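Conserved hypothetical secreted protein (Helicobacter pylori, PDB 4RNZ) is a cell shape-determining M23B metallopeptidase that probably uses a zinc ion to cleave peptide bonds of the peptidoglycan wall. Local coordinates at residues T155-M160 with L170-N175; G176-S181 with Y305-P310; S100-I105 with Q117-Y122. All coordinates share one frame; numbering follows the deposited sequence.

Contacts 1 and 3 lie within the second domain of Csd3, whereas contact 2 ties that domain to the M23 peptidase region. Contact 1 is a buried strand pairing, held by backbone hydrogen bonds with apolar side chains on both faces. Contact 2, also buried, is polar: one lysine and one water span two parts of the chain more than 120 residues apart. Contact 3 is partly buried and has no hydrogen bond between its helical segments, relying on methionine, aliphatic and ring contacts. Contact 1 and the 176-181 side of contact 2 share a sheet, for Phe171 and Tyr179 probably pair through their backbones, while helix 112-121 and the residue after it touch both, Tyr122 against Leu170 and Ala121 against Tyr178.

Contact 1. Residues T155-M160 with L170-N175; sequences TIKMAM and LFSHSN
A chi1 of 179° turns the Met158 side chain away from its own backbone N and lays it alongside Phe171, whose ring is swung beside its backbone N (chi1 -58°). The two side chains point the same way from an antiparallel, non-hydrogen-bonded pair, and Met158 SD comes within 3.6 Å of Phe171 CE2. This oblique Met-aromatic contact suits a flexible thioether, and helix 326-348 packs on both residues. Leu170 and Ala159 occupy the other side of the hairpin; the small Ala159 CB lies 4.1 Å from Leu170 CD1, and helix 112-121 packs over them. Their backbones bond twice, Ala159 N to Leu170 O at 2.8 Å and Leu170 N to Ala159 O at 2.9 Å. Lys157 and Met158 both face Val140 of the neighbouring strand, a classic beta bulge, where Lys157 O accepts from Ser172 N at 3.0 Å, the donor above the carbonyl plane, and weakly from Ser172 OG. Serine fits here, being short enough to lie beside Ile156 O and the curled Lys157 chain, whose CE comes 3.1 Å from Ser172 OG. Backbone polarity is met partly inside the hairpin and partly by Val140 and Tyr179 on flanking strands, consistent with apolar side chains on both faces.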
ATOM      1  N   THR A 155      -7.597  -4.450  -3.289  1.00 27.53           N
ATOM      2  CA  THR A 155      -6.581  -5.424  -3.524  1.00 28.20           C
ATOM      3  C   THR A 155      -7.024  -6.293  -4.704  1.00 30.94           C
ATOM      4  O   THR A 155      -8.120  -6.904  -4.658  1.00 30.29           O
ATOM      5  CB  THR A 155      -6.349  -6.279  -2.261  1.00 30.16           C
ATOM      6  OG1 THR A 155      -5.937  -5.425  -1.191  1.00 31.34           O
ATOM      7  CG2 THR A 155      -5.277  -7.310  -2.477  1.00 30.00           C
ATOM      8  N   ILE A 156      -6.193  -6.345  -5.752  1.00 27.69           N
ATOM      9  CA  ILE A 156      -6.456  -7.232  -6.885  1.00 28.25           C
ATOM     10  C   ILE A 156      -6.013  -8.636  -6.567  1.00 29.35           C
ATOM     11  O   ILE A 156      -4.842  -8.861  -6.283  1.00 29.67           O
ATOM     12  CB  ILE A 156      -5.722  -6.749  -8.150  1.00 28.36           C
ATOM     13  CG1 ILE A 156      -6.344  -5.432  -8.618  1.00 28.71           C
ATOM     14  CG2 ILE A 156      -5.760  -7.822  -9.234  1.00 27.53           C
ATOM     15  CD1 ILE A 156      -5.546  -4.735  -9.704  1.00 29.23           C
ATOM     16  N   LYS A 157      -6.945  -9.581  -6.585  1.00 27.84           N
ATOM     17  CA  LYS A 157      -6.619 -10.983  -6.353  1.00 29.34           C
ATOM     18  C   LYS A 157      -6.245 -11.698  -7.647  1.00 26.42           C
ATOM     19  O   LYS A 157      -5.363 -12.541  -7.659  1.00 25.66           O
ATOM     20  CB  LYS A 157      -7.804 -11.722  -5.708  1.00 32.90           C
ATOM     21  CG  LYS A 157      -8.358 -11.081  -4.440  1.00 36.02           C
ATOM     22  CD  LYS A 157      -7.282 -10.694  -3.429  1.00 40.88           C
ATOM     23  CE  LYS A 157      -6.434 -11.870  -2.972  1.00 47.01           C
ATOM     24  NZ  LYS A 157      -7.239 -12.960  -2.352  1.00 52.07           N
ATOM     25  N   MET A 158      -6.973 -11.376  -8.712  1.00 30.07           N
ATOM     26  CA  MET A 158      -6.705 -11.900 -10.049  1.00 31.06           C
ATOM     27  C   MET A 158      -7.087 -10.859 -11.097  1.00 31.78           C
ATOM     28  O   MET A 158      -8.076 -10.116 -10.953  1.00 27.78           O
ATOM     29  CB  MET A 158      -7.496 -13.173 -10.298  1.00 33.09           C
ATOM     30  CG  MET A 158      -7.270 -13.748 -11.693  1.00 38.39           C
ATOM     31  SD  MET A 158      -8.303 -15.174 -12.053  1.00 43.17           S
ATOM     32  CE  MET A 158      -9.893 -14.427 -12.278  1.00 42.86           C
ATOM     33  N   ALA A 159      -6.286 -10.786 -12.152  1.00 28.79           N
ATOM     34  CA  ALA A 159      -6.684 -10.029 -13.316  1.00 29.79           C
ATOM     35  C   ALA A 159      -6.359 -10.801 -14.580  1.00 30.28           C
ATOM     36  O   ALA A 159      -5.508 -11.679 -14.581  1.00 29.79           O
ATOM     37  CB  ALA A 159      -6.034  -8.660 -13.328  1.00 30.11           C
ATOM     38  N   MET A 160      -7.081 -10.470 -15.639  1.00 29.89           N
ATOM     39  CA  MET A 160      -6.904 -11.090 -16.955  1.00 32.19           C
ATOM     40  C   MET A 160      -7.241 -10.060 -18.026  1.00 33.76           C
ATOM     41  O   MET A 160      -8.247  -9.326 -17.936  1.00 31.18           O
ATOM     42  CB  MET A 160      -7.794 -12.325 -17.114  1.00 32.86           C
ATOM     43  CG  MET A 160      -7.573 -13.094 -18.418  1.00 34.67           C
ATOM     44  SD  MET A 160      -8.450 -12.406 -19.833  1.00 36.97           S
ATOM     45  CE  MET A 160     -10.090 -13.036 -19.503  1.00 37.73           C
ATOM     46  N   LEU A 170      -2.749 -12.376 -14.100  1.00 35.21           N
ATOM     47  CA  LEU A 170      -1.911 -12.224 -12.949  1.00 34.45           C
ATOM     48  C   LEU A 170      -2.706 -12.416 -11.669  1.00 34.84           C
ATOM     49  O   LEU A 170      -3.928 -12.249 -11.649  1.00 29.00           O
ATOM     50  CB  LEU A 170      -1.175 -10.899 -12.969  1.00 36.72           C
ATOM     51  CG  LEU A 170      -1.975  -9.617 -13.004  1.00 36.97           C
ATOM     52  CD1 LEU A 170      -2.370  -9.151 -11.605  1.00 37.43           C
ATOM     53  CD2 LEU A 170      -1.103  -8.561 -13.670  1.00 40.12           C
ATOM     54  N   PHE A 171      -1.987 -12.800 -10.628  1.00 33.84           N
ATOM     55  CA  PHE A 171      -2.583 -13.219  -9.375  1.00 34.65           C
ATOM     56  C   PHE A 171      -1.762 -12.628  -8.250  1.00 37.26           C
ATOM     57  O   PHE A 171      -0.537 -12.568  -8.350  1.00 34.99           O
ATOM     58  CB  PHE A 171      -2.505 -14.731  -9.229  1.00 35.20           C
ATOM     59  CG  PHE A 171      -3.178 -15.496 -10.323  1.00 35.07           C
ATOM     60  CD1 PHE A 171      -2.487 -15.835 -11.477  1.00 37.71           C
ATOM     61  CD2 PHE A 171      -4.494 -15.911 -10.186  1.00 35.08           C
ATOM     62  CE1 PHE A 171      -3.106 -16.552 -12.494  1.00 36.16           C
ATOM     63  CE2 PHE A 171      -5.109 -16.640 -11.190  1.00 35.68           C
ATOM     64  CZ  PHE A 171      -4.420 -16.953 -12.345  1.00 32.99           C
ATOM     65  N   SER A 172      -2.441 -12.208  -7.197  1.00 35.52           N
ATOM     66  CA  SER A 172      -1.796 -11.776  -5.994  1.00 39.32           C
ATOM     67  C   SER A 172      -1.450 -12.990  -5.183  1.00 39.21           C
ATOM     68  O   SER A 172      -1.956 -14.093  -5.425  1.00 39.05           O
ATOM     69  CB  SER A 172      -2.746 -10.935  -5.154  1.00 44.39           C
ATOM     70  OG  SER A 172      -3.835 -11.753  -4.712  1.00 46.06           O
ATOM     71  N   HIS A 173      -0.573 -12.764  -4.219  1.00 38.58           N
ATOM     72  CA  HIS A 173      -0.211 -13.746  -3.222  1.00 38.38           C
ATOM     73  C   HIS A 173      -0.254 -13.027  -1.876  1.00 39.19           C
ATOM     74  O   HIS A 173      -0.189 -11.788  -1.812  1.00 39.32           O
ATOM     75  CB  HIS A 173       1.188 -14.279  -3.509  1.00 41.09           C
ATOM     76  CG  HIS A 173       1.549 -15.486  -2.702  1.00 45.38           C
ATOM     77  ND1 HIS A 173       2.398 -15.431  -1.619  1.00 49.90           N
ATOM     78  CD2 HIS A 173       1.176 -16.783  -2.817  1.00 46.35           C
ATOM     79  CE1 HIS A 173       2.534 -16.639  -1.102  1.00 47.30           C
ATOM     80  NE2 HIS A 173       1.810 -17.478  -1.819  1.00 47.36           N
ATOM     81  N   SER A 174      -0.364 -13.794  -0.803  1.00 40.84           N
ATOM     82  CA  SER A 174      -0.377 -13.220   0.551  1.00 44.15           C
ATOM     83  C   SER A 174       0.896 -12.405   0.877  1.00 42.72           C
ATOM     84  O   SER A 174       0.841 -11.471   1.683  1.00 44.27           O
ATOM     85  CB  SER A 174      -0.554 -14.337   1.575  1.00 43.26           C
ATOM     86  OG  SER A 174       0.412 -15.330   1.339  1.00 43.35           O
ATOM     87  N   ASN A 175       2.021 -12.745   0.245  1.00 41.44           N
ATOM     88  CA  ASN A 175       3.264 -11.954   0.372  1.00 40.64           C
ATOM     89  C   ASN A 175       3.240 -10.546  -0.254  1.00 40.56           C
ATOM     90  O   ASN A 175       4.213  -9.812  -0.119  1.00 41.18           O
ATOM     91  CB  ASN A 175       4.488 -12.745  -0.149  1.00 39.27           C
ATOM     92  CG  ASN A 175       4.515 -12.875  -1.671  1.00 39.28           C
ATOM     93  OD1 ASN A 175       3.885 -12.088  -2.403  1.00 37.47           O
ATOM     94  ND2 ASN A 175       5.258 -13.857  -2.158  1.00 33.89           N
TER

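Contact 2. Residues G176-S181 with Y305-P310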
ATOM      1  N   GLY A 176       2.164 -10.183  -0.954  1.00 38.55           N
ATOM      2  CA  GLY A 176       2.006  -8.828  -1.512  1.00 37.69           C
ATOM      3  C   GLY A 176       2.488  -8.619  -2.947  1.00 36.71           C
ATOM      4  O   GLY A 176       2.222  -7.576  -3.545  1.00 37.35           O
ATOM      5  N   HIS A 177       3.186  -9.605  -3.501  1.00 33.93           N
ATOM      6  CA  HIS A 177       3.665  -9.563  -4.884  1.00 34.82           C
ATOM      7  C   HIS A 177       2.671 -10.234  -5.850  1.00 33.85           C
ATOM      8  O   HIS A 177       1.815 -10.991  -5.412  1.00 35.53           O
ATOM      9  CB  HIS A 177       5.018 -10.254  -4.965  1.00 34.45           C
ATOM     10  CG  HIS A 177       6.070  -9.590  -4.122  1.00 36.85           C
ATOM     11  ND1 HIS A 177       7.225  -9.061  -4.652  1.00 38.04           N
ATOM     12  CD2 HIS A 177       6.128  -9.347  -2.788  1.00 39.76           C
ATOM     13  CE1 HIS A 177       7.957  -8.534  -3.685  1.00 39.80           C
ATOM     14  NE2 HIS A 177       7.314  -8.689  -2.545  1.00 38.07           N
ATOM     15  N   TYR A 178       2.797  -9.924  -7.145  1.00 34.23           N
ATOM     16  CA  TYR A 178       1.948 -10.478  -8.213  1.00 31.40           C
ATOM     17  C   TYR A 178       2.694 -11.586  -8.943  1.00 32.66           C
ATOM     18  O   TYR A 178       3.908 -11.481  -9.150  1.00 31.49           O
ATOM     19  CB  TYR A 178       1.615  -9.421  -9.250  1.00 32.08           C
ATOM     20  CG  TYR A 178       0.724  -8.254  -8.826  1.00 32.98           C
ATOM     21  CD1 TYR A 178      -0.509  -8.457  -8.168  1.00 33.05           C
ATOM     22  CD2 TYR A 178       1.093  -6.937  -9.157  1.00 30.78           C
ATOM     23  CE1 TYR A 178      -1.318  -7.373  -7.826  1.00 32.86           C
ATOM     24  CE2 TYR A 178       0.302  -5.854  -8.835  1.00 31.95           C
ATOM     25  CZ  TYR A 178      -0.905  -6.060  -8.160  1.00 33.99           C
ATOM     26  OH  TYR A 178      -1.676  -4.941  -7.869  1.00 28.91           O
ATOM     27  N   TYR A 179       1.960 -12.588  -9.351  1.00 31.73           N
ATOM     28  CA  TYR A 179       2.510 -13.727 -10.005  1.00 32.20           C
ATOM     29  C   TYR A 179       1.732 -14.075 -11.232  1.00 32.64           C
ATOM     30  O   TYR A 179       0.534 -13.913 -11.275  1.00 33.73           O
ATOM     31  CB  TYR A 179       2.564 -14.917  -9.056  1.00 34.28           C
ATOM     32  CG  TYR A 179       3.566 -14.716  -7.972  1.00 34.71           C
ATOM     33  CD1 TYR A 179       3.207 -14.122  -6.799  1.00 34.31           C
ATOM     34  CD2 TYR A 179       4.881 -15.032  -8.160  1.00 36.60           C
ATOM     35  CE1 TYR A 179       4.118 -13.894  -5.816  1.00 37.02           C
ATOM     36  CE2 TYR A 179       5.801 -14.805  -7.182  1.00 35.80           C
ATOM     37  CZ  TYR A 179       5.410 -14.226  -6.013  1.00 37.03           C
ATOM     38  OH  TYR A 179       6.291 -13.973  -5.027  1.00 39.21           O
ATOM     39  N   ASP A 180       2.444 -14.553 -12.223  1.00 31.16           N
ATOM     40  CA  ASP A 180       1.789 -15.078 -13.355  1.00 34.85           C
ATOM     41  C   ASP A 180       1.304 -16.425 -13.032  1.00 36.34           C
ATOM     42  O   ASP A 180       1.399 -16.953 -11.969  1.00 34.42           O
ATOM     43  CB  ASP A 180       2.609 -15.089 -14.644  1.00 37.07           C
ATOM     44  CG  ASP A 180       3.766 -16.050 -14.623  1.00 38.40           C
ATOM     45  OD1 ASP A 180       3.805 -17.008 -13.863  1.00 36.46           O
ATOM     46  OD2 ASP A 180       4.657 -15.800 -15.411  1.00 38.07           O
ATOM     47  N   SER A 181       0.716 -17.050 -14.056  1.00 38.35           N
ATOM     48  CA  SER A 181       0.140 -18.393 -13.916  1.00 41.90           C
ATOM     49  C   SER A 181       1.130 -19.549 -13.845  1.00 43.95           C
ATOM     50  O   SER A 181       0.762 -20.667 -13.579  1.00 47.50           O
ATOM     51  CB  SER A 181      -1.022 -18.693 -14.884  1.00 45.17           C
ATOM     52  OG  SER A 181      -0.746 -18.491 -16.228  1.00 43.27           O
ATOM     53  N   TYR A 305       5.917   1.161   0.460  1.00 26.35           N
ATOM     54  CA  TYR A 305       4.444   1.085   0.441  1.00 29.09           C
ATOM     55  C   TYR A 305       3.974   0.731  -0.961  1.00 26.76           C
ATOM     56  O   TYR A 305       4.291   1.453  -1.902  1.00 30.15           O
ATOM     57  CB  TYR A 305       3.850   2.434   0.811  1.00 30.04           C
ATOM     58  CG  TYR A 305       4.164   2.788   2.227  1.00 32.34           C
ATOM     59  CD1 TYR A 305       5.373   3.383   2.558  1.00 32.49           C
ATOM     60  CD2 TYR A 305       3.269   2.485   3.257  1.00 33.03           C
ATOM     61  CE1 TYR A 305       5.696   3.644   3.880  1.00 33.76           C
ATOM     62  CE2 TYR A 305       3.581   2.771   4.579  1.00 34.41           C
ATOM     63  CZ  TYR A 305       4.808   3.336   4.867  1.00 34.53           C
ATOM     64  OH  TYR A 305       5.141   3.621   6.159  1.00 42.20           O
ATOM     65  N   LYS A 306       3.253  -0.378  -1.101  1.00 27.01           N
ATOM     66  CA  LYS A 306       2.645  -0.762  -2.372  1.00 28.26           C
ATOM     67  C   LYS A 306       1.145  -0.496  -2.286  1.00 29.81           C
ATOM     68  O   LYS A 306       0.477  -1.111  -1.476  1.00 27.35           O
ATOM     69  CB  LYS A 306       2.865  -2.241  -2.664  1.00 29.06           C
ATOM     70  CG  LYS A 306       2.231  -2.700  -3.978  1.00 30.63           C
ATOM     71  CD  LYS A 306       2.487  -4.173  -4.282  1.00 33.91           C
ATOM     72  CE  LYS A 306       1.672  -4.654  -5.486  1.00 35.70           C
ATOM     73  NZ  LYS A 306       2.060  -6.018  -5.972  1.00 37.43           N
ATOM     74  N   ASN A 307       0.630   0.392  -3.129  1.00 26.92           N
ATOM     75  CA  ASN A 307      -0.811   0.695  -3.156  1.00 28.05           C
ATOM     76  C   ASN A 307      -1.292   1.163  -1.776  1.00 29.17           C
ATOM     77  O   ASN A 307      -2.367   0.786  -1.305  1.00 30.06           O
ATOM     78  CB  ASN A 307      -1.611  -0.509  -3.660  1.00 26.67           C
ATOM     79  CG  ASN A 307      -1.475  -0.695  -5.159  1.00 26.95           C
ATOM     80  OD1 ASN A 307      -1.409   0.274  -5.878  1.00 25.42           O
ATOM     81  ND2 ASN A 307      -1.441  -1.934  -5.621  1.00 27.21           N
ATOM     82  N   SER A 308      -0.430   1.948  -1.136  1.00 27.66           N
ATOM     83  CA  SER A 308      -0.663   2.575   0.162  1.00 29.72           C
ATOM     84  C   SER A 308      -0.354   1.682   1.365  1.00 30.69           C
ATOM     85  O   SER A 308      -0.302   2.170   2.493  1.00 31.56           O
ATOM     86  CB  SER A 308      -2.094   3.162   0.237  1.00 30.92           C
ATOM     87  OG  SER A 308      -2.991   2.146   0.703  1.00 30.71           O
ATOM     88  N   ARG A 309      -0.122   0.390   1.151  1.00 30.92           N
ATOM     89  CA  ARG A 309       0.100  -0.542   2.234  1.00 31.38           C
ATOM     90  C   ARG A 309       1.593  -0.847   2.424  1.00 33.17           C
ATOM     91  O   ARG A 309       2.290  -1.121   1.470  1.00 30.68           O
ATOM     92  CB  ARG A 309      -0.646  -1.830   1.962  1.00 33.51           C
ATOM     93  CG  ARG A 309      -2.167  -1.637   1.952  1.00 33.97           C
ATOM     94  CD  ARG A 309      -2.878  -2.930   1.613  1.00 34.40           C
ATOM     95  NE  ARG A 309      -2.738  -3.265   0.202  1.00 33.74           N
ATOM     96  CZ  ARG A 309      -3.612  -2.955  -0.764  1.00 32.55           C
ATOM     97  NH1 ARG A 309      -4.741  -2.287  -0.518  1.00 32.62           N
ATOM     98  NH2 ARG A 309      -3.356  -3.337  -2.010  1.00 31.85           N
ATOM     99  N   PRO A 310       2.082  -0.784   3.666  1.00 34.03           N
ATOM    100  CA  PRO A 310       3.488  -1.114   3.913  1.00 30.81           C
ATOM    101  C   PRO A 310       3.771  -2.553   3.526  1.00 33.87           C
ATOM    102  O   PRO A 310       2.944  -3.437   3.748  1.00 33.36           O
ATOM    103  CB  PRO A 310       3.655  -0.917   5.440  1.00 34.13           C
ATOM    104  CG  PRO A 310       2.292  -0.724   6.013  1.00 33.26           C
ATOM    105  CD  PRO A 310       1.327  -0.481   4.895  1.00 33.47           C
TER
HETATM  106  O   HOH W   1      -0.993  -2.601  -8.779  1.00 27.92           O
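A cation-pi contact joined to a charged hydrogen bond links the second domain to the peptidase region, where the hairpin of strands 299-306 and 309-311 makes a type I' turn from Lys306 to Arg309, with Asn307 in the left-handed backbone conformation expected there. Lys306 reaches across at full stretch, CG anti to the backbone N and every later torsion extended, which carries its ammonium group well beyond the turn. There NZ sits over one face of the Tyr178 ring, 3.5 Å from the ring centroid and 19° off the normal, displaced toward the rim so that CE2 is its nearest ring atom. The same NZ donates to Gly176 O at 2.9 Å, in the carbonyl plane. Glycine suits this position because its backbone angles (phi 93°) would press a CB against the preceding carbonyl oxygen. A second, looser link runs through water: Tyr178 OH gives its proton to a water at 2.6 Å, and Asn307 ND2 donates to that water at 3.3 Å, its amide turned 57° from the ring plane. Ala121 and Val186 also pack against Tyr178. A buried lysine thus has a carbonyl and a pi face as partners, which probably stabilise its positive charge away from bulk solvent.

Contact 3. Residues S100-I105 with Q117-Y122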
ATOM      1  N   SER A 100     -11.144   3.130 -23.525  1.00 45.08           N
ATOM      2  CA  SER A 100      -9.763   2.791 -23.124  1.00 44.17           C
ATOM      3  C   SER A 100      -9.949   1.932 -21.888  1.00 40.88           C
ATOM      4  O   SER A 100     -10.987   2.021 -21.249  1.00 37.61           O
ATOM      5  CB  SER A 100      -8.891   4.025 -22.858  1.00 47.63           C
ATOM      6  OG  SER A 100      -9.283   4.718 -21.658  1.00 48.64           O
ATOM      7  N   PRO A 101      -8.928   1.128 -21.509  1.00 41.50           N
ATOM      8  CA  PRO A 101      -9.038   0.363 -20.262  1.00 37.94           C
ATOM      9  C   PRO A 101      -9.376   1.261 -19.084  1.00 37.30           C
ATOM     10  O   PRO A 101     -10.259   0.926 -18.299  1.00 39.33           O
ATOM     11  CB  PRO A 101      -7.634  -0.222 -20.089  1.00 38.55           C
ATOM     12  CG  PRO A 101      -7.197  -0.446 -21.499  1.00 39.46           C
ATOM     13  CD  PRO A 101      -7.728   0.741 -22.268  1.00 39.25           C
ATOM     14  N   TYR A 102      -8.709   2.407 -18.987  1.00 34.65           N
ATOM     15  CA  TYR A 102      -8.894   3.280 -17.823  1.00 37.34           C
ATOM     16  C   TYR A 102     -10.307   3.847 -17.736  1.00 37.04           C
ATOM     17  O   TYR A 102     -10.945   3.829 -16.688  1.00 38.17           O
ATOM     18  CB  TYR A 102      -7.869   4.421 -17.811  1.00 36.03           C
ATOM     19  CG  TYR A 102      -7.691   5.024 -16.445  1.00 35.38           C
ATOM     20  CD1 TYR A 102      -8.563   5.980 -15.977  1.00 36.19           C
ATOM     21  CD2 TYR A 102      -6.659   4.609 -15.607  1.00 35.34           C
ATOM     22  CE1 TYR A 102      -8.424   6.531 -14.719  1.00 36.30           C
ATOM     23  CE2 TYR A 102      -6.511   5.150 -14.347  1.00 35.85           C
ATOM     24  CZ  TYR A 102      -7.399   6.114 -13.905  1.00 37.57           C
ATOM     25  OH  TYR A 102      -7.281   6.680 -12.662  1.00 38.68           O
ATOM     26  N   GLN A 103     -10.794   4.375 -18.837  1.00 37.11           N
ATOM     27  CA  GLN A 103     -12.117   4.989 -18.842  1.00 37.37           C
ATOM     28  C   GLN A 103     -13.220   3.954 -18.564  1.00 34.24           C
ATOM     29  O   GLN A 103     -14.151   4.199 -17.793  1.00 38.94           O
ATOM     30  CB  GLN A 103     -12.353   5.696 -20.179  1.00 35.61           C
ATOM     31  CG  GLN A 103     -13.760   6.228 -20.312  1.00 37.71           C
ATOM     32  CD  GLN A 103     -13.983   7.105 -21.527  1.00 39.62           C
ATOM     33  OE1 GLN A 103     -13.099   7.322 -22.357  1.00 41.35           O
ATOM     34  NE2 GLN A 103     -15.187   7.621 -21.629  1.00 42.59           N
ATOM     35  N   ASP A 104     -13.104   2.800 -19.196  1.00 35.86           N
ATOM     36  CA  ASP A 104     -14.062   1.733 -18.999  1.00 36.26           C
ATOM     37  C   ASP A 104     -14.115   1.226 -17.554  1.00 36.78           C
ATOM     38  O   ASP A 104     -15.205   1.018 -17.012  1.00 33.34           O
ATOM     39  CB  ASP A 104     -13.795   0.600 -19.972  1.00 37.02           C
ATOM     40  CG  ASP A 104     -14.155   0.973 -21.410  1.00 43.60           C
ATOM     41  OD1 ASP A 104     -14.864   1.981 -21.636  1.00 40.93           O
ATOM     42  OD2 ASP A 104     -13.692   0.270 -22.325  1.00 45.67           O
ATOM     43  N   ILE A 105     -12.960   1.042 -16.920  1.00 34.82           N
ATOM     44  CA  ILE A 105     -12.952   0.627 -15.512  1.00 34.45           C
ATOM     45  C   ILE A 105     -13.661   1.666 -14.661  1.00 33.27           C
ATOM     46  O   ILE A 105     -14.449   1.324 -13.767  1.00 31.17           O
ATOM     47  CB  ILE A 105     -11.521   0.401 -14.993  1.00 35.03           C
ATOM     48  CG1 ILE A 105     -10.952  -0.855 -15.649  1.00 37.28           C
ATOM     49  CG2 ILE A 105     -11.498   0.225 -13.474  1.00 34.66           C
ATOM     50  CD1 ILE A 105      -9.450  -0.904 -15.677  1.00 37.63           C
ATOM     51  N   GLN A 117      -4.284   0.739 -10.139  1.00 26.51           N
ATOM     52  CA  GLN A 117      -3.665  -0.539  -9.801  1.00 25.88           C
ATOM     53  C   GLN A 117      -3.553  -1.447 -11.020  1.00 28.82           C
ATOM     54  O   GLN A 117      -2.520  -2.076 -11.226  1.00 28.88           O
ATOM     55  CB  GLN A 117      -4.445  -1.287  -8.735  1.00 26.47           C
ATOM     56  CG  GLN A 117      -4.312  -0.675  -7.379  1.00 26.48           C
ATOM     57  CD  GLN A 117      -4.946  -1.488  -6.265  1.00 25.56           C
ATOM     58  OE1 GLN A 117      -5.306  -2.642  -6.422  1.00 27.82           O
ATOM     59  NE2 GLN A 117      -5.041  -0.880  -5.120  1.00 27.80           N
ATOM     60  N   LEU A 118      -4.592  -1.494 -11.843  1.00 28.09           N
ATOM     61  CA  LEU A 118      -4.512  -2.307 -13.075  1.00 30.12           C
ATOM     62  C   LEU A 118      -3.474  -1.794 -14.072  1.00 29.50           C
ATOM     63  O   LEU A 118      -2.728  -2.585 -14.626  1.00 30.48           O
ATOM     64  CB  LEU A 118      -5.871  -2.435 -13.764  1.00 33.36           C
ATOM     65  CG  LEU A 118      -5.807  -3.544 -14.828  1.00 35.75           C
ATOM     66  CD1 LEU A 118      -6.020  -4.919 -14.225  1.00 33.94           C
ATOM     67  CD2 LEU A 118      -6.797  -3.288 -15.921  1.00 36.45           C
ATOM     68  N   MET A 119      -3.451  -0.486 -14.314  1.00 30.06           N
ATOM     69  CA  MET A 119      -2.492   0.109 -15.229  1.00 34.35           C
ATOM     70  C   MET A 119      -1.087  -0.245 -14.742  1.00 33.68           C
ATOM     71  O   MET A 119      -0.243  -0.690 -15.514  1.00 34.03           O
ATOM     72  CB  MET A 119      -2.626   1.629 -15.284  1.00 34.48           C
ATOM     73  CG  MET A 119      -3.968   2.204 -15.735  1.00 36.65           C
ATOM     74  SD  MET A 119      -4.676   1.544 -17.265  1.00 35.41           S
ATOM     75  CE  MET A 119      -5.597   0.167 -16.624  1.00 42.28           C
ATOM     76  N   ASN A 120      -0.861  -0.081 -13.445  1.00 33.51           N
ATOM     77  CA  ASN A 120       0.434  -0.365 -12.855  1.00 33.57           C
ATOM     78  C   ASN A 120       0.824  -1.841 -12.918  1.00 31.92           C
ATOM     79  O   ASN A 120       1.975  -2.154 -13.177  1.00 32.65           O
ATOM     80  CB  ASN A 120       0.507   0.183 -11.416  1.00 34.48           C
ATOM     81  CG  ASN A 120       0.765   1.677 -11.378  1.00 37.39           C
ATOM     82  OD1 ASN A 120       1.562   2.196 -12.158  1.00 35.27           O
ATOM     83  ND2 ASN A 120       0.110   2.384 -10.444  1.00 38.95           N
ATOM     84  N   ALA A 121      -0.130  -2.731 -12.687  1.00 30.91           N
ATOM     85  CA  ALA A 121       0.101  -4.160 -12.717  1.00 32.24           C
ATOM     86  C   ALA A 121       0.498  -4.632 -14.107  1.00 34.73           C
ATOM     87  O   ALA A 121       1.240  -5.583 -14.239  1.00 34.69           O
ATOM     88  CB  ALA A 121      -1.140  -4.916 -12.272  1.00 33.02           C
ATOM     89  N   TYR A 122      -0.034  -3.975 -15.127  1.00 35.78           N
ATOM     90  CA  TYR A 122       0.253  -4.333 -16.516  1.00 34.76           C
ATOM     91  C   TYR A 122       1.201  -3.326 -17.185  1.00 38.41           C
ATOM     92  O   TYR A 122       1.251  -3.237 -18.418  1.00 40.78           O
ATOM     93  CB  TYR A 122      -1.066  -4.448 -17.284  1.00 31.70           C
ATOM     94  CG  TYR A 122      -1.771  -5.756 -17.052  1.00 31.49           C
ATOM     95  CD1 TYR A 122      -1.437  -6.891 -17.791  1.00 31.32           C
ATOM     96  CD2 TYR A 122      -2.758  -5.879 -16.093  1.00 29.63           C
ATOM     97  CE1 TYR A 122      -2.054  -8.109 -17.572  1.00 30.53           C
ATOM     98  CE2 TYR A 122      -3.398  -7.085 -15.882  1.00 30.02           C
ATOM     99  CZ  TYR A 122      -3.046  -8.203 -16.614  1.00 31.74           C
ATOM    100  OH  TYR A 122      -3.687  -9.406 -16.405  1.00 31.96           O
TER
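Met119 reaches across to three residues of the helix at 101-105. Its CG meets the edge of the Tyr102 ring, 3.6 Å from CD2, and SD lies at the same edge, 5.4 Å from the ring centroid, a Met-aromatic contact. Bends at chi2 (-50°) and chi3 (88°) lead the chain past the ring and point CE toward helix 101-109, where it lies 4.0 Å from Pro101 CB and meets Ile105 CD1 tip to tip. An unbranched, bendable methionine suits a site bounded by a ring, a proline and an isoleucine. Ile105 CD1 also touches Leu118 CD2 at 3.6 Å, the more deeply buried part of the contact. Around this first shell, Tyr102 OH hydrogen-bonds Asn116 OD1 on the helix that carries Met119. Ser100, the N-cap, accepts through OG from Gln103 N at 3.2 Å; Pro101, lacking an N-H, suits the first turn, where no helical carbonyl precedes to accept one. Helix segments 101-105 and 117-121 run roughly antiparallel (151°), their axes 10.8 Å apart, so contact depends on side-chain reach. Phe128 of helix 126-129 packs against Pro101, Leu118 and Met119, while Leu118 also rests on Ala159 of strand 153-163, joining the helix pair to the sheet.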